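Local coordinates for protein TetR-family transcriptional regulator (Streptomyces coelicolor, PDB 2G7L) that probably binds operator DNA as a dimeric helix-turn-helix regulator of the TetR type and so controls transcription, its ligand and target genes being unknown, at residues Arg43-Glu48 with Ala54-Tyr59; Ala73-Val78 with Thr101-Ala106; Arg94-Ser99 with Glu129-Leu134. All coordinates share one frame; numbering follows the deposited sequence.

Interaction 1 of 3, residues Arg43-Glu48 with Ala54-Tyr59; sequences RRLAQE and ASLYVY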
ATOM      1  N   ARG A  43      13.675  15.428 -16.336  1.00 67.17           N
ATOM      2  CA  ARG A  43      14.292  15.829 -17.610  1.00 67.35           C
ATOM      3  C   ARG A  43      13.253  16.479 -18.558  1.00 65.49           C
ATOM      4  O   ARG A  43      13.497  17.542 -19.049  1.00 65.24           O
ATOM      5  CB  ARG A  43      15.014  14.634 -18.252  1.00 68.49           C
ATOM      6  CG  ARG A  43      15.584  14.880 -19.674  1.00 73.63           C
ATOM      7  CD  ARG A  43      15.181  13.722 -20.674  1.00 81.33           C
ATOM      8  NE  ARG A  43      13.921  13.059 -20.280  1.00 85.51           N
ATOM      9  CZ  ARG A  43      12.997  12.589 -21.121  1.00 86.67           C
ATOM     10  NH1 ARG A  43      13.164  12.709 -22.442  1.00 87.57           N
ATOM     11  NH2 ARG A  43      11.891  12.021 -20.636  1.00 84.06           N
ATOM     12  N   ARG A  44      12.087  15.869 -18.775  1.00 64.93           N
ATOM     13  CA  ARG A  44      11.019  16.539 -19.527  1.00 64.12           C
ATOM     14  C   ARG A  44      10.548  17.859 -18.889  1.00 64.18           C
ATOM     15  O   ARG A  44      10.038  18.742 -19.563  1.00 64.65           O
ATOM     16  CB  ARG A  44       9.825  15.623 -19.753  1.00 64.33           C
ATOM     17  CG  ARG A  44       8.684  16.266 -20.501  1.00 63.01           C
ATOM     18  CD  ARG A  44       9.142  16.768 -21.906  1.00 64.82           C
ATOM     19  NE  ARG A  44       8.185  17.744 -22.375  1.00 66.36           N
ATOM     20  CZ  ARG A  44       7.029  17.441 -22.971  1.00 68.90           C
ATOM     21  NH1 ARG A  44       6.695  16.163 -23.221  1.00 68.39           N
ATOM     22  NH2 ARG A  44       6.210  18.426 -23.323  1.00 66.98           N
ATOM     23  N   LEU A  45      10.725  17.997 -17.588  1.00 63.23           N
ATOM     24  CA  LEU A  45      10.268  19.207 -16.892  1.00 62.94           C
ATOM     25  C   LEU A  45      11.307  20.307 -17.004  1.00 62.25           C
ATOM     26  O   LEU A  45      10.949  21.448 -17.219  1.00 60.24           O
ATOM     27  CB  LEU A  45       9.969  18.889 -15.416  1.00 63.08           C
ATOM     28  CG  LEU A  45       8.860  19.587 -14.655  1.00 63.35           C
ATOM     29  CD1 LEU A  45       7.528  19.445 -15.370  1.00 63.17           C
ATOM     30  CD2 LEU A  45       8.843  18.909 -13.291  1.00 62.04           C
ATOM     31  N   ALA A  46      12.587  19.938 -16.856  1.00 63.90           N
ATOM     32  CA  ALA A  46      13.743  20.835 -17.072  1.00 65.91           C
ATOM     33  C   ALA A  46      13.712  21.419 -18.494  1.00 67.02           C
ATOM     34  O   ALA A  46      13.914  22.624 -18.711  1.00 68.30           O
ATOM     35  CB  ALA A  46      15.035  20.073 -16.820  1.00 65.77           C
ATOM     36  N   GLN A  47      13.398  20.566 -19.452  1.00 68.32           N
ATOM     37  CA  GLN A  47      13.255  20.980 -20.830  1.00 70.04           C
ATOM     38  C   GLN A  47      12.095  21.937 -20.930  1.00 70.09           C
ATOM     39  O   GLN A  47      12.194  22.962 -21.571  1.00 70.34           O
ATOM     40  CB  GLN A  47      13.000  19.765 -21.718  1.00 70.78           C
ATOM     41  CG  GLN A  47      12.939  20.047 -23.223  1.00 75.09           C
ATOM     42  CD  GLN A  47      11.771  19.325 -23.907  1.00 79.74           C
ATOM     43  OE1 GLN A  47      10.783  19.969 -24.307  1.00 81.63           O
ATOM     44  NE2 GLN A  47      11.863  17.980 -24.020  1.00 79.23           N
ATOM     45  N   GLU A  48      10.983  21.615 -20.288  1.00 70.45           N
ATOM     46  CA  GLU A  48       9.806  22.459 -20.384  1.00 70.91           C
ATOM     47  C   GLU A  48      10.034  23.844 -19.749  1.00 71.03           C
ATOM     48  O   GLU A  48       9.423  24.835 -20.144  1.00 70.99           O
ATOM     49  CB  GLU A  48       8.607  21.752 -19.762  1.00 71.03           C
ATOM     50  CG  GLU A  48       7.282  22.376 -20.108  1.00 73.72           C
ATOM     51  CD  GLU A  48       6.866  22.158 -21.565  1.00 76.97           C
ATOM     52  OE1 GLU A  48       7.553  21.436 -22.325  1.00 76.64           O
ATOM     53  OE2 GLU A  48       5.809  22.709 -21.941  1.00 79.63           O
ATOM     54  N   ALA A  54      19.376  19.710 -12.432  1.00 70.88           N
ATOM     55  CA  ALA A  54      20.020  20.147 -11.173  1.00 69.95           C
ATOM     56  C   ALA A  54      19.297  21.315 -10.498  1.00 69.14           C
ATOM     57  O   ALA A  54      19.235  21.414  -9.265  1.00 69.15           O
ATOM     58  CB  ALA A  54      21.501  20.505 -11.422  1.00 69.90           C
ATOM     59  N   SER A  55      18.759  22.205 -11.315  1.00 68.33           N
ATOM     60  CA  SER A  55      17.982  23.337 -10.827  1.00 68.73           C
ATOM     61  C   SER A  55      16.679  22.922 -10.166  1.00 67.63           C
ATOM     62  O   SER A  55      16.290  23.487  -9.165  1.00 67.77           O
ATOM     63  CB  SER A  55      17.661  24.271 -11.981  1.00 68.66           C
ATOM     64  OG  SER A  55      18.832  24.528 -12.701  1.00 70.95           O
ATOM     65  N   LEU A  56      16.014  21.934 -10.742  1.00 67.42           N
ATOM     66  CA  LEU A  56      14.727  21.474 -10.246  1.00 67.07           C
ATOM     67  C   LEU A  56      14.871  20.695  -8.963  1.00 67.42           C
ATOM     68  O   LEU A  56      13.944  20.655  -8.177  1.00 67.22           O
ATOM     69  CB  LEU A  56      14.043  20.591 -11.279  1.00 66.17           C
ATOM     70  CG  LEU A  56      13.833  21.092 -12.692  1.00 64.44           C
ATOM     71  CD1 LEU A  56      13.016  20.076 -13.424  1.00 59.26           C
ATOM     72  CD2 LEU A  56      13.164  22.429 -12.684  1.00 64.26           C
ATOM     73  N   TYR A  57      16.036  20.083  -8.756  1.00 68.37           N
ATOM     74  CA  TYR A  57      16.256  19.144  -7.642  1.00 69.53           C
ATOM     75  C   TYR A  57      16.344  19.815  -6.302  1.00 69.43           C
ATOM     76  O   TYR A  57      16.207  19.166  -5.276  1.00 70.53           O
ATOM     77  CB  TYR A  57      17.516  18.264  -7.851  1.00 70.73           C
ATOM     78  CG  TYR A  57      17.339  17.120  -8.832  1.00 70.83           C
ATOM     79  CD1 TYR A  57      18.289  16.872  -9.829  1.00 74.20           C
ATOM     80  CD2 TYR A  57      16.227  16.308  -8.772  1.00 70.92           C
ATOM     81  CE1 TYR A  57      18.119  15.829 -10.753  1.00 75.54           C
ATOM     82  CE2 TYR A  57      16.041  15.268  -9.663  1.00 74.06           C
ATOM     83  CZ  TYR A  57      16.985  15.019 -10.657  1.00 75.08           C
ATOM     84  OH  TYR A  57      16.785  13.962 -11.526  1.00 71.67           O
ATOM     85  N   VAL A  58      16.582  21.108  -6.302  1.00 69.29           N
ATOM     86  CA  VAL A  58      16.569  21.861  -5.066  1.00 69.70           C
ATOM     87  C   VAL A  58      15.132  22.036  -4.541  1.00 69.42           C
ATOM     88  O   VAL A  58      14.919  22.140  -3.333  1.00 69.90           O
ATOM     89  CB  VAL A  58      17.345  23.213  -5.205  1.00 69.90           C
ATOM     90  CG1 VAL A  58      17.716  23.478  -6.629  1.00 70.16           C
ATOM     91  CG2 VAL A  58      16.572  24.393  -4.608  1.00 69.34           C
ATOM     92  N   TYR A  59      14.163  22.049  -5.454  1.00 68.98           N
ATOM     93  CA  TYR A  59      12.723  22.182  -5.133  1.00 68.75           C
ATOM     94  C   TYR A  59      12.070  20.817  -4.936  1.00 68.56           C
ATOM     95  O   TYR A  59      11.449  20.574  -3.909  1.00 69.25           O
ATOM     96  CB  TYR A  59      12.007  23.009  -6.204  1.00 68.16           C
ATOM     97  CG  TYR A  59      12.629  24.370  -6.337  1.00 69.05           C
ATOM     98  CD1 TYR A  59      13.438  24.683  -7.423  1.00 69.11           C
ATOM     99  CD2 TYR A  59      12.455  25.347  -5.342  1.00 72.04           C
ATOM    100  CE1 TYR A  59      14.039  25.921  -7.544  1.00 67.77           C
ATOM    101  CE2 TYR A  59      13.054  26.608  -5.458  1.00 71.18           C
ATOM    102  CZ  TYR A  59      13.848  26.882  -6.561  1.00 69.67           C
ATOM    103  OH  TYR A  59      14.471  28.120  -6.703  1.00 68.98           O
TER

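Interaction 2 of 3, residues Ala73-Val78 with Thr101-Ala106; sequences ALLGEV and TLVLFA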
ATOM      1  N   ALA A  73      -1.438  18.974  -5.289  1.00 53.53           N
ATOM      2  CA  ALA A  73      -2.228  19.865  -6.115  1.00 54.09           C
ATOM      3  C   ALA A  73      -3.643  19.314  -6.312  1.00 54.78           C
ATOM      4  O   ALA A  73      -4.627  20.030  -6.097  1.00 54.83           O
ATOM      5  CB  ALA A  73      -1.523  20.053  -7.505  1.00 53.84           C
ATOM      6  N   LEU A  74      -3.742  18.044  -6.703  1.00 55.35           N
ATOM      7  CA  LEU A  74      -5.038  17.408  -7.077  1.00 55.88           C
ATOM      8  C   LEU A  74      -5.994  17.228  -5.883  1.00 55.81           C
ATOM      9  O   LEU A  74      -7.213  17.069  -6.043  1.00 54.29           O
ATOM     10  CB  LEU A  74      -4.781  16.051  -7.771  1.00 56.47           C
ATOM     11  CG  LEU A  74      -4.100  16.124  -9.151  1.00 59.15           C
ATOM     12  CD1 LEU A  74      -3.298  14.898  -9.436  1.00 59.23           C
ATOM     13  CD2 LEU A  74      -5.137  16.300 -10.276  1.00 59.17           C
ATOM     14  N   LEU A  75      -5.425  17.325  -4.687  1.00 56.74           N
ATOM     15  CA  LEU A  75      -6.161  17.183  -3.416  1.00 57.73           C
ATOM     16  C   LEU A  75      -6.844  18.471  -2.960  1.00 59.56           C
ATOM     17  O   LEU A  75      -7.501  18.486  -1.917  1.00 58.39           O
ATOM     18  CB  LEU A  75      -5.210  16.697  -2.297  1.00 57.17           C
ATOM     19  CG  LEU A  75      -5.137  15.194  -1.989  1.00 57.25           C
ATOM     20  CD1 LEU A  75      -5.658  14.346  -3.117  1.00 53.28           C
ATOM     21  CD2 LEU A  75      -3.743  14.766  -1.568  1.00 53.69           C
ATOM     22  N   GLY A  76      -6.654  19.568  -3.709  1.00 61.54           N
ATOM     23  CA  GLY A  76      -7.397  20.794  -3.455  1.00 63.82           C
ATOM     24  C   GLY A  76      -8.855  20.621  -3.863  1.00 65.61           C
ATOM     25  O   GLY A  76      -9.730  21.398  -3.438  1.00 66.24           O
ATOM     26  N   GLU A  77      -9.130  19.612  -4.683  1.00 67.55           N
ATOM     27  CA  GLU A  77     -10.501  19.363  -5.127  1.00 70.82           C
ATOM     28  C   GLU A  77     -11.364  18.749  -3.995  1.00 72.44           C
ATOM     29  O   GLU A  77     -12.516  19.179  -3.792  1.00 73.49           O
ATOM     30  CB  GLU A  77     -10.546  18.540  -6.432  1.00 70.68           C
ATOM     31  CG  GLU A  77     -10.358  17.010  -6.259  1.00 71.14           C
ATOM     32  CD  GLU A  77     -10.088  16.260  -7.587  1.00 71.67           C
ATOM     33  OE1 GLU A  77      -8.882  16.193  -8.022  1.00 69.87           O
ATOM     34  OE2 GLU A  77     -11.081  15.699  -8.154  1.00 67.55           O
ATOM     35  N   VAL A  78     -10.806  17.785  -3.250  1.00 73.63           N
ATOM     36  CA  VAL A  78     -11.519  17.147  -2.111  1.00 74.34           C
ATOM     37  C   VAL A  78     -12.198  18.094  -1.078  1.00 74.81           C
ATOM     38  O   VAL A  78     -11.642  19.133  -0.664  1.00 74.24           O
ATOM     39  CB  VAL A  78     -10.735  15.893  -1.449  1.00 74.38           C
ATOM     40  CG1 VAL A  78      -9.282  15.803  -1.864  1.00 73.78           C
ATOM     41  CG2 VAL A  78     -10.878  15.839   0.090  1.00 73.43           C
ATOM     42  N   THR A 101      -9.901   8.902  -1.685  1.00 52.92           N
ATOM     43  CA  THR A 101      -9.769   7.650  -2.433  1.00 53.59           C
ATOM     44  C   THR A 101     -10.152   7.786  -3.921  1.00 53.58           C
ATOM     45  O   THR A 101      -9.486   7.234  -4.782  1.00 52.81           O
ATOM     46  CB  THR A 101     -10.598   6.495  -1.769  1.00 53.71           C
ATOM     47  OG1 THR A 101     -10.124   6.290  -0.437  1.00 53.39           O
ATOM     48  CG2 THR A 101     -10.409   5.196  -2.516  1.00 56.20           C
ATOM     49  N   LEU A 102     -11.233   8.510  -4.193  1.00 54.68           N
ATOM     50  CA  LEU A 102     -11.675   8.743  -5.565  1.00 54.79           C
ATOM     51  C   LEU A 102     -10.653   9.561  -6.364  1.00 53.52           C
ATOM     52  O   LEU A 102     -10.477   9.306  -7.530  1.00 52.79           O
ATOM     53  CB  LEU A 102     -13.037   9.455  -5.564  1.00 56.19           C
ATOM     54  CG  LEU A 102     -14.193   8.502  -5.208  1.00 58.89           C
ATOM     55  CD1 LEU A 102     -15.400   9.294  -4.749  1.00 61.30           C
ATOM     56  CD2 LEU A 102     -14.545   7.525  -6.337  1.00 59.07           C
ATOM     57  N   VAL A 103      -9.954  10.503  -5.746  1.00 52.42           N
ATOM     58  CA  VAL A 103      -8.833  11.099  -6.504  1.00 53.69           C
ATOM     59  C   VAL A 103      -7.706  10.117  -6.779  1.00 52.63           C
ATOM     60  O   VAL A 103      -7.208  10.065  -7.871  1.00 54.10           O
ATOM     61  CB  VAL A 103      -8.387  12.580  -6.111  1.00 53.69           C
ATOM     62  CG1 VAL A 103      -9.062  13.141  -4.875  1.00 54.58           C
ATOM     63  CG2 VAL A 103      -6.859  12.849  -6.187  1.00 54.62           C
ATOM     64  N   LEU A 104      -7.384   9.265  -5.822  1.00 51.39           N
ATOM     65  CA  LEU A 104      -6.377   8.216  -6.047  1.00 51.16           C
ATOM     66  C   LEU A 104      -6.784   7.214  -7.121  1.00 50.58           C
ATOM     67  O   LEU A 104      -5.954   6.814  -7.908  1.00 50.09           O
ATOM     68  CB  LEU A 104      -6.061   7.511  -4.738  1.00 50.45           C
ATOM     69  CG  LEU A 104      -4.894   7.934  -3.817  1.00 52.86           C
ATOM     70  CD1 LEU A 104      -4.389   9.307  -4.032  1.00 52.74           C
ATOM     71  CD2 LEU A 104      -5.151   7.705  -2.375  1.00 51.43           C
ATOM     72  N   PHE A 105      -8.047   6.808  -7.156  1.00 51.87           N
ATOM     73  CA  PHE A 105      -8.521   5.839  -8.163  1.00 53.78           C
ATOM     74  C   PHE A 105      -8.409   6.430  -9.568  1.00 54.55           C
ATOM     75  O   PHE A 105      -8.182   5.702 -10.515  1.00 55.87           O
ATOM     76  CB  PHE A 105      -9.992   5.445  -7.918  1.00 54.61           C
ATOM     77  CG  PHE A 105     -10.194   4.238  -6.960  1.00 57.03           C
ATOM     78  CD1 PHE A 105      -9.501   4.145  -5.750  1.00 56.87           C
ATOM     79  CD2 PHE A 105     -11.101   3.228  -7.282  1.00 55.92           C
ATOM     80  CE1 PHE A 105      -9.696   3.023  -4.840  1.00 57.47           C
ATOM     81  CE2 PHE A 105     -11.324   2.137  -6.382  1.00 59.22           C
ATOM     82  CZ  PHE A 105     -10.595   2.041  -5.161  1.00 55.96           C
ATOM     83  N   ALA A 106      -8.582   7.748  -9.700  1.00 55.35           N
ATOM     84  CA  ALA A 106      -8.340   8.465 -10.975  1.00 55.94           C
ATOM     85  C   ALA A 106      -6.855   8.470 -11.352  1.00 55.85           C
ATOM     86  O   ALA A 106      -6.528   8.498 -12.526  1.00 56.43           O
ATOM     87  CB  ALA A 106      -8.904   9.898 -10.913  1.00 55.92           C
TER

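Interaction 3 of 3, residues Arg94-Ser99 with Glu129-Leu134; sequences RAVLTS and ERVLEL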
ATOM      1  N   ARG A  94     -15.930   9.177   6.892  1.00 50.97           N
ATOM      2  CA  ARG A  94     -16.031   8.293   5.765  1.00 50.90           C
ATOM      3  C   ARG A  94     -16.108   9.084   4.439  1.00 52.06           C
ATOM      4  O   ARG A  94     -15.502   8.674   3.409  1.00 51.11           O
ATOM      5  CB  ARG A  94     -17.246   7.370   5.911  1.00 49.79           C
ATOM      6  CG  ARG A  94     -17.244   6.240   4.859  1.00 49.43           C
ATOM      7  CD  ARG A  94     -18.590   5.490   4.713  1.00 51.55           C
ATOM      8  NE  ARG A  94     -18.964   4.689   5.907  1.00 52.69           N
ATOM      9  CZ  ARG A  94     -18.681   3.399   6.115  1.00 54.11           C
ATOM     10  NH1 ARG A  94     -17.945   2.705   5.247  1.00 53.17           N
ATOM     11  NH2 ARG A  94     -19.117   2.797   7.218  1.00 53.52           N
ATOM     12  N   ALA A  95     -16.899  10.176   4.429  1.00 52.03           N
ATOM     13  CA  ALA A  95     -16.968  11.028   3.204  1.00 52.83           C
ATOM     14  C   ALA A  95     -15.614  11.640   2.796  1.00 51.65           C
ATOM     15  O   ALA A  95     -15.218  11.552   1.626  1.00 53.09           O
ATOM     16  CB  ALA A  95     -18.084  12.113   3.306  1.00 53.51           C
ATOM     17  N   VAL A  96     -14.852  12.210   3.713  1.00 51.34           N
ATOM     18  CA  VAL A  96     -13.568  12.707   3.239  1.00 51.79           C
ATOM     19  C   VAL A  96     -12.633  11.610   2.713  1.00 51.72           C
ATOM     20  O   VAL A  96     -11.989  11.771   1.687  1.00 49.89           O
ATOM     21  CB  VAL A  96     -12.909  13.854   4.109  1.00 53.38           C
ATOM     22  CG1 VAL A  96     -13.849  14.354   5.197  1.00 53.46           C
ATOM     23  CG2 VAL A  96     -11.498  13.562   4.583  1.00 53.35           C
ATOM     24  N   LEU A  97     -12.645  10.456   3.378  1.00 51.61           N
ATOM     25  CA  LEU A  97     -11.731   9.377   3.010  1.00 51.52           C
ATOM     26  C   LEU A  97     -12.123   8.816   1.679  1.00 49.75           C
ATOM     27  O   LEU A  97     -11.282   8.446   0.915  1.00 50.75           O
ATOM     28  CB  LEU A  97     -11.634   8.298   4.135  1.00 51.62           C
ATOM     29  CG  LEU A  97     -10.729   8.814   5.259  1.00 53.43           C
ATOM     30  CD1 LEU A  97     -10.950   8.022   6.531  1.00 54.57           C
ATOM     31  CD2 LEU A  97      -9.241   8.759   4.815  1.00 55.16           C
ATOM     32  N   THR A  98     -13.403   8.819   1.384  1.00 49.75           N
ATOM     33  CA  THR A  98     -13.897   8.433   0.064  1.00 51.41           C
ATOM     34  C   THR A  98     -13.455   9.377  -1.054  1.00 52.62           C
ATOM     35  O   THR A  98     -12.989   8.920  -2.113  1.00 55.56           O
ATOM     36  CB  THR A  98     -15.449   8.264   0.104  1.00 51.48           C
ATOM     37  OG1 THR A  98     -15.736   7.255   1.058  1.00 49.70           O
ATOM     38  CG2 THR A  98     -16.045   7.840  -1.220  1.00 51.19           C
ATOM     39  N   SER A  99     -13.583  10.681  -0.848  1.00 53.31           N
ATOM     40  CA  SER A  99     -13.166  11.592  -1.892  1.00 52.88           C
ATOM     41  C   SER A  99     -11.675  11.601  -2.043  1.00 52.20           C
ATOM     42  O   SER A  99     -11.225  11.639  -3.169  1.00 53.64           O
ATOM     43  CB  SER A  99     -13.806  12.997  -1.787  1.00 54.35           C
ATOM     44  OG  SER A  99     -13.685  13.579  -0.513  1.00 55.94           O
ATOM     45  N   GLU A 129      -5.363  17.524   8.761  1.00 49.24           N
ATOM     46  CA  GLU A 129      -5.939  18.311   9.871  1.00 48.48           C
ATOM     47  C   GLU A 129      -7.412  17.901  10.058  1.00 46.89           C
ATOM     48  O   GLU A 129      -7.855  17.653  11.136  1.00 48.38           O
ATOM     49  CB  GLU A 129      -5.810  19.838   9.532  1.00 49.54           C
ATOM     50  CG  GLU A 129      -6.644  20.731  10.416  1.00 49.95           C
ATOM     51  CD  GLU A 129      -6.024  20.861  11.760  1.00 55.31           C
ATOM     52  OE1 GLU A 129      -4.843  20.445  11.857  1.00 53.23           O
ATOM     53  OE2 GLU A 129      -6.714  21.351  12.727  1.00 61.70           O
ATOM     54  N   ARG A 130      -8.147  17.832   8.973  1.00 46.46           N
ATOM     55  CA  ARG A 130      -9.528  17.514   8.971  1.00 47.39           C
ATOM     56  C   ARG A 130      -9.832  16.047   9.378  1.00 48.73           C
ATOM     57  O   ARG A 130     -10.844  15.762  10.008  1.00 50.04           O
ATOM     58  CB  ARG A 130     -10.023  17.717   7.543  1.00 46.71           C
ATOM     59  CG  ARG A 130     -11.532  17.406   7.331  1.00 47.19           C
ATOM     60  CD  ARG A 130     -12.430  18.340   8.243  1.00 48.26           C
ATOM     61  NE  ARG A 130     -13.846  18.153   7.913  1.00 52.67           N
ATOM     62  CZ  ARG A 130     -14.857  18.440   8.740  1.00 53.02           C
ATOM     63  NH1 ARG A 130     -14.619  18.911   9.982  1.00 49.45           N
ATOM     64  NH2 ARG A 130     -16.092  18.202   8.322  1.00 52.31           N
ATOM     65  N   VAL A 131      -8.997  15.104   8.957  1.00 47.08           N
ATOM     66  CA  VAL A 131      -9.256  13.691   9.248  1.00 47.07           C
ATOM     67  C   VAL A 131      -9.035  13.564  10.699  1.00 45.65           C
ATOM     68  O   VAL A 131      -9.785  12.891  11.376  1.00 46.46           O
ATOM     69  CB  VAL A 131      -8.289  12.788   8.472  1.00 46.07           C
ATOM     70  CG1 VAL A 131      -8.318  11.352   9.060  1.00 51.37           C
ATOM     71  CG2 VAL A 131      -8.721  12.736   7.093  1.00 48.48           C
ATOM     72  N   LEU A 132      -8.013  14.266  11.199  1.00 45.92           N
ATOM     73  CA  LEU A 132      -7.674  14.194  12.595  1.00 47.24           C
ATOM     74  C   LEU A 132      -8.802  14.780  13.499  1.00 49.60           C
ATOM     75  O   LEU A 132      -9.149  14.210  14.566  1.00 48.29           O
ATOM     76  CB  LEU A 132      -6.409  14.990  12.833  1.00 47.28           C
ATOM     77  CG  LEU A 132      -5.018  14.427  12.678  1.00 46.62           C
ATOM     78  CD1 LEU A 132      -3.958  15.560  12.749  1.00 47.92           C
ATOM     79  CD2 LEU A 132      -4.736  13.472  13.773  1.00 43.70           C
ATOM     80  N   GLU A 133      -9.350  15.912  13.047  1.00 49.15           N
ATOM     81  CA  GLU A 133     -10.434  16.623  13.733  1.00 52.40           C
ATOM     82  C   GLU A 133     -11.640  15.713  13.932  1.00 50.33           C
ATOM     83  O   GLU A 133     -12.192  15.611  15.016  1.00 51.26           O
ATOM     84  CB  GLU A 133     -10.868  17.787  12.816  1.00 50.57           C
ATOM     85  CG  GLU A 133     -11.584  18.942  13.490  1.00 56.91           C
ATOM     86  CD  GLU A 133     -12.257  19.869  12.452  1.00 58.73           C
ATOM     87  OE1 GLU A 133     -13.436  20.227  12.697  1.00 70.53           O
ATOM     88  OE2 GLU A 133     -11.658  20.187  11.374  1.00 60.58           O
ATOM     89  N   LEU A 134     -12.082  15.132  12.829  1.00 50.55           N
ATOM     90  CA  LEU A 134     -13.214  14.216  12.809  1.00 50.09           C
ATOM     91  C   LEU A 134     -12.932  12.961  13.653  1.00 50.20           C
ATOM     92  O   LEU A 134     -13.710  12.576  14.536  1.00 50.17           O
ATOM     93  CB  LEU A 134     -13.513  13.832  11.367  1.00 48.56           C
ATOM     94  CG  LEU A 134     -14.129  14.928  10.505  1.00 48.91           C
ATOM     95  CD1 LEU A 134     -14.402  14.451   9.094  1.00 47.30           C
ATOM     96  CD2 LEU A 134     -15.492  15.418  11.079  1.00 49.06           C
TER

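Interaction 1 of 3, residues Arg43-Glu48 with Ala54-Tyr59
Leu-56 reaches across to helix 42-48 with a single methyl, and the contact between Arg43-Glu48 and Ala54-Tyr59 is purely apolar. Leu-56 CD1 lies against the backbone of Ala-46, 3.5 Å from Ala-46 N, and touches two beta carbons: Leu-45 CB at 3.8 Å and Ala-46 CB at 4.0 Å. With CG anti to its own carbonyl carbon (chi1 -54°) and CD1 extended beyond it (chi2 -174°), the leucine carries CD1 to the neighbouring helix. The short side chain of Ala-46 lets the backbones approach to 6.9 Å between Ala-46 CA and Leu-56 CA. No hydrogen bond spans the two segments.

Polar interactions lie on the far side of helix 42-48. Arg-44 NH2 and Glu-48 OE1 form a salt bridge one helical turn apart; its hydrogen bond is weak, 3.4 Å long, although nearly straight (165°), with the carboxylate oxygen in plane at the guanidinium edge. Glu-35 is a second acidic partner of Arg-44.

The pairing of helices 42-48 and 53-56 is that of the helix-turn-helix expected in the DNA-binding domain of TetR regulators. Helix 21-35 packs against both segments, Ile-24 touching Leu-45 and Tyr-59.

Interaction 2 of 3, residues Ala73-Val78 with Thr101-Ala106
Val-103 projects from helix 89-106 into the turn that follows helix 63-74, and its three side-chain carbons meet overlapping sets of neighbours. CB lies 4.1 Å from Glu-77 OE1, the acidic side chain sliding past the valine in the opposite direction. CG1 lies 4.0 Å from CG1 of Val-78, the residue just after the turn, and the two valine side chains cross at about a right angle; it also touches Leu-75 CD1. CG2 makes the closest approach, 3.6 Å from Leu-75 CD1, and lies 4.1 Å from Leu-74 CB. Leu-74 to Glu-77 form a type I beta turn, which presents Leu-74, Leu-75 and Glu-77 to the same valine. In the TetR fold such a junction joins the DNA-binding domain to the C-terminal, regulatory one: helix 63-74 leaves the former and helix 89-106 belongs to the latter. An alanine in place of Val-103 would remove both methyls and would probably leave a gap facing Leu-75 and Val-78. Glu-77 has CG between its backbone N and carbonyl carbon (chi1 80°), which carries the extended chain alongside Val-103, with Glu-77 OE1 2.7 Å from Leu-74 O. Leu-74 also packs on Met-32 of helix 21-35 and on Leu-110 of helix 108-116.

Interaction 3 of 3, residues Arg94-Ser99 with Glu129-Leu134
Val-96 is the residue of Arg94-Ser99 that touches Glu129-Leu134, while Arg-94, Leu-97 and Ser-99 meet other parts of the fold. Arg-94, at the start, turns away from helix 122-136 and forms a salt bridge with Asp-215 of helix 206-223. Its carbonyl oxygen accepts two bonds from Thr-98, one from OG1 (2.8 Å) and one from the backbone N (2.9 Å), which arrive from opposite faces of the carbonyl plane. Val-96 then divides its methyls: CG2 meets Val-131 CG2 at 3.8 Å, and CG1 packs on Leu-134 CD1 at 3.9 Å, with Arg-130 CG farther off. With CG1 anti to the backbone N (chi1 165°), Val-131 turns its other methyl, CG2, to Val-96. The two helical segments run roughly antiparallel, their directions 153° apart and their axes 10.4 Å apart at closest approach, as part of the all-helical C-terminal domain of the TetR family. Across from Val-96, Arg-130 spreads its guanidinium over Leu-134, whose CD2 lies 3.6 Å above the plane toward its rim, while NH1 forms a salt bridge with Glu-133 OE1 at 3.2 Å. Leu-97 touches Leu-152 and Leu-153 of helix 142-161 and Phe-214 of helix 206-223. Ser-99 ends the segment beside Val-78 and Asp-79.

Overall arrangement
All three contacts are buried, mainly apolar and without a hydrogen bond between their segments, but they serve different places. Interaction 1 is set in the probable DNA-binding domain, about 34 Å between centres from interaction 3, and packs two short consecutive helices. Interaction 2 probably lies at the junction of the two domains, joining a turn to a helix, and it alone brings an exposed acidic residue to its edge. Interaction 3 pairs two long helices of the C-terminal domain, near the second subunit, where Glu-129 hydrogen-bonds to Ala-193 and Ile-194 of that subunit. Interactions 2 and 3 share helix 89-106 and touch through Val-78 CG2 and Ser-99 OG, 3.7 Å apart, whereas interaction 1 touches neither.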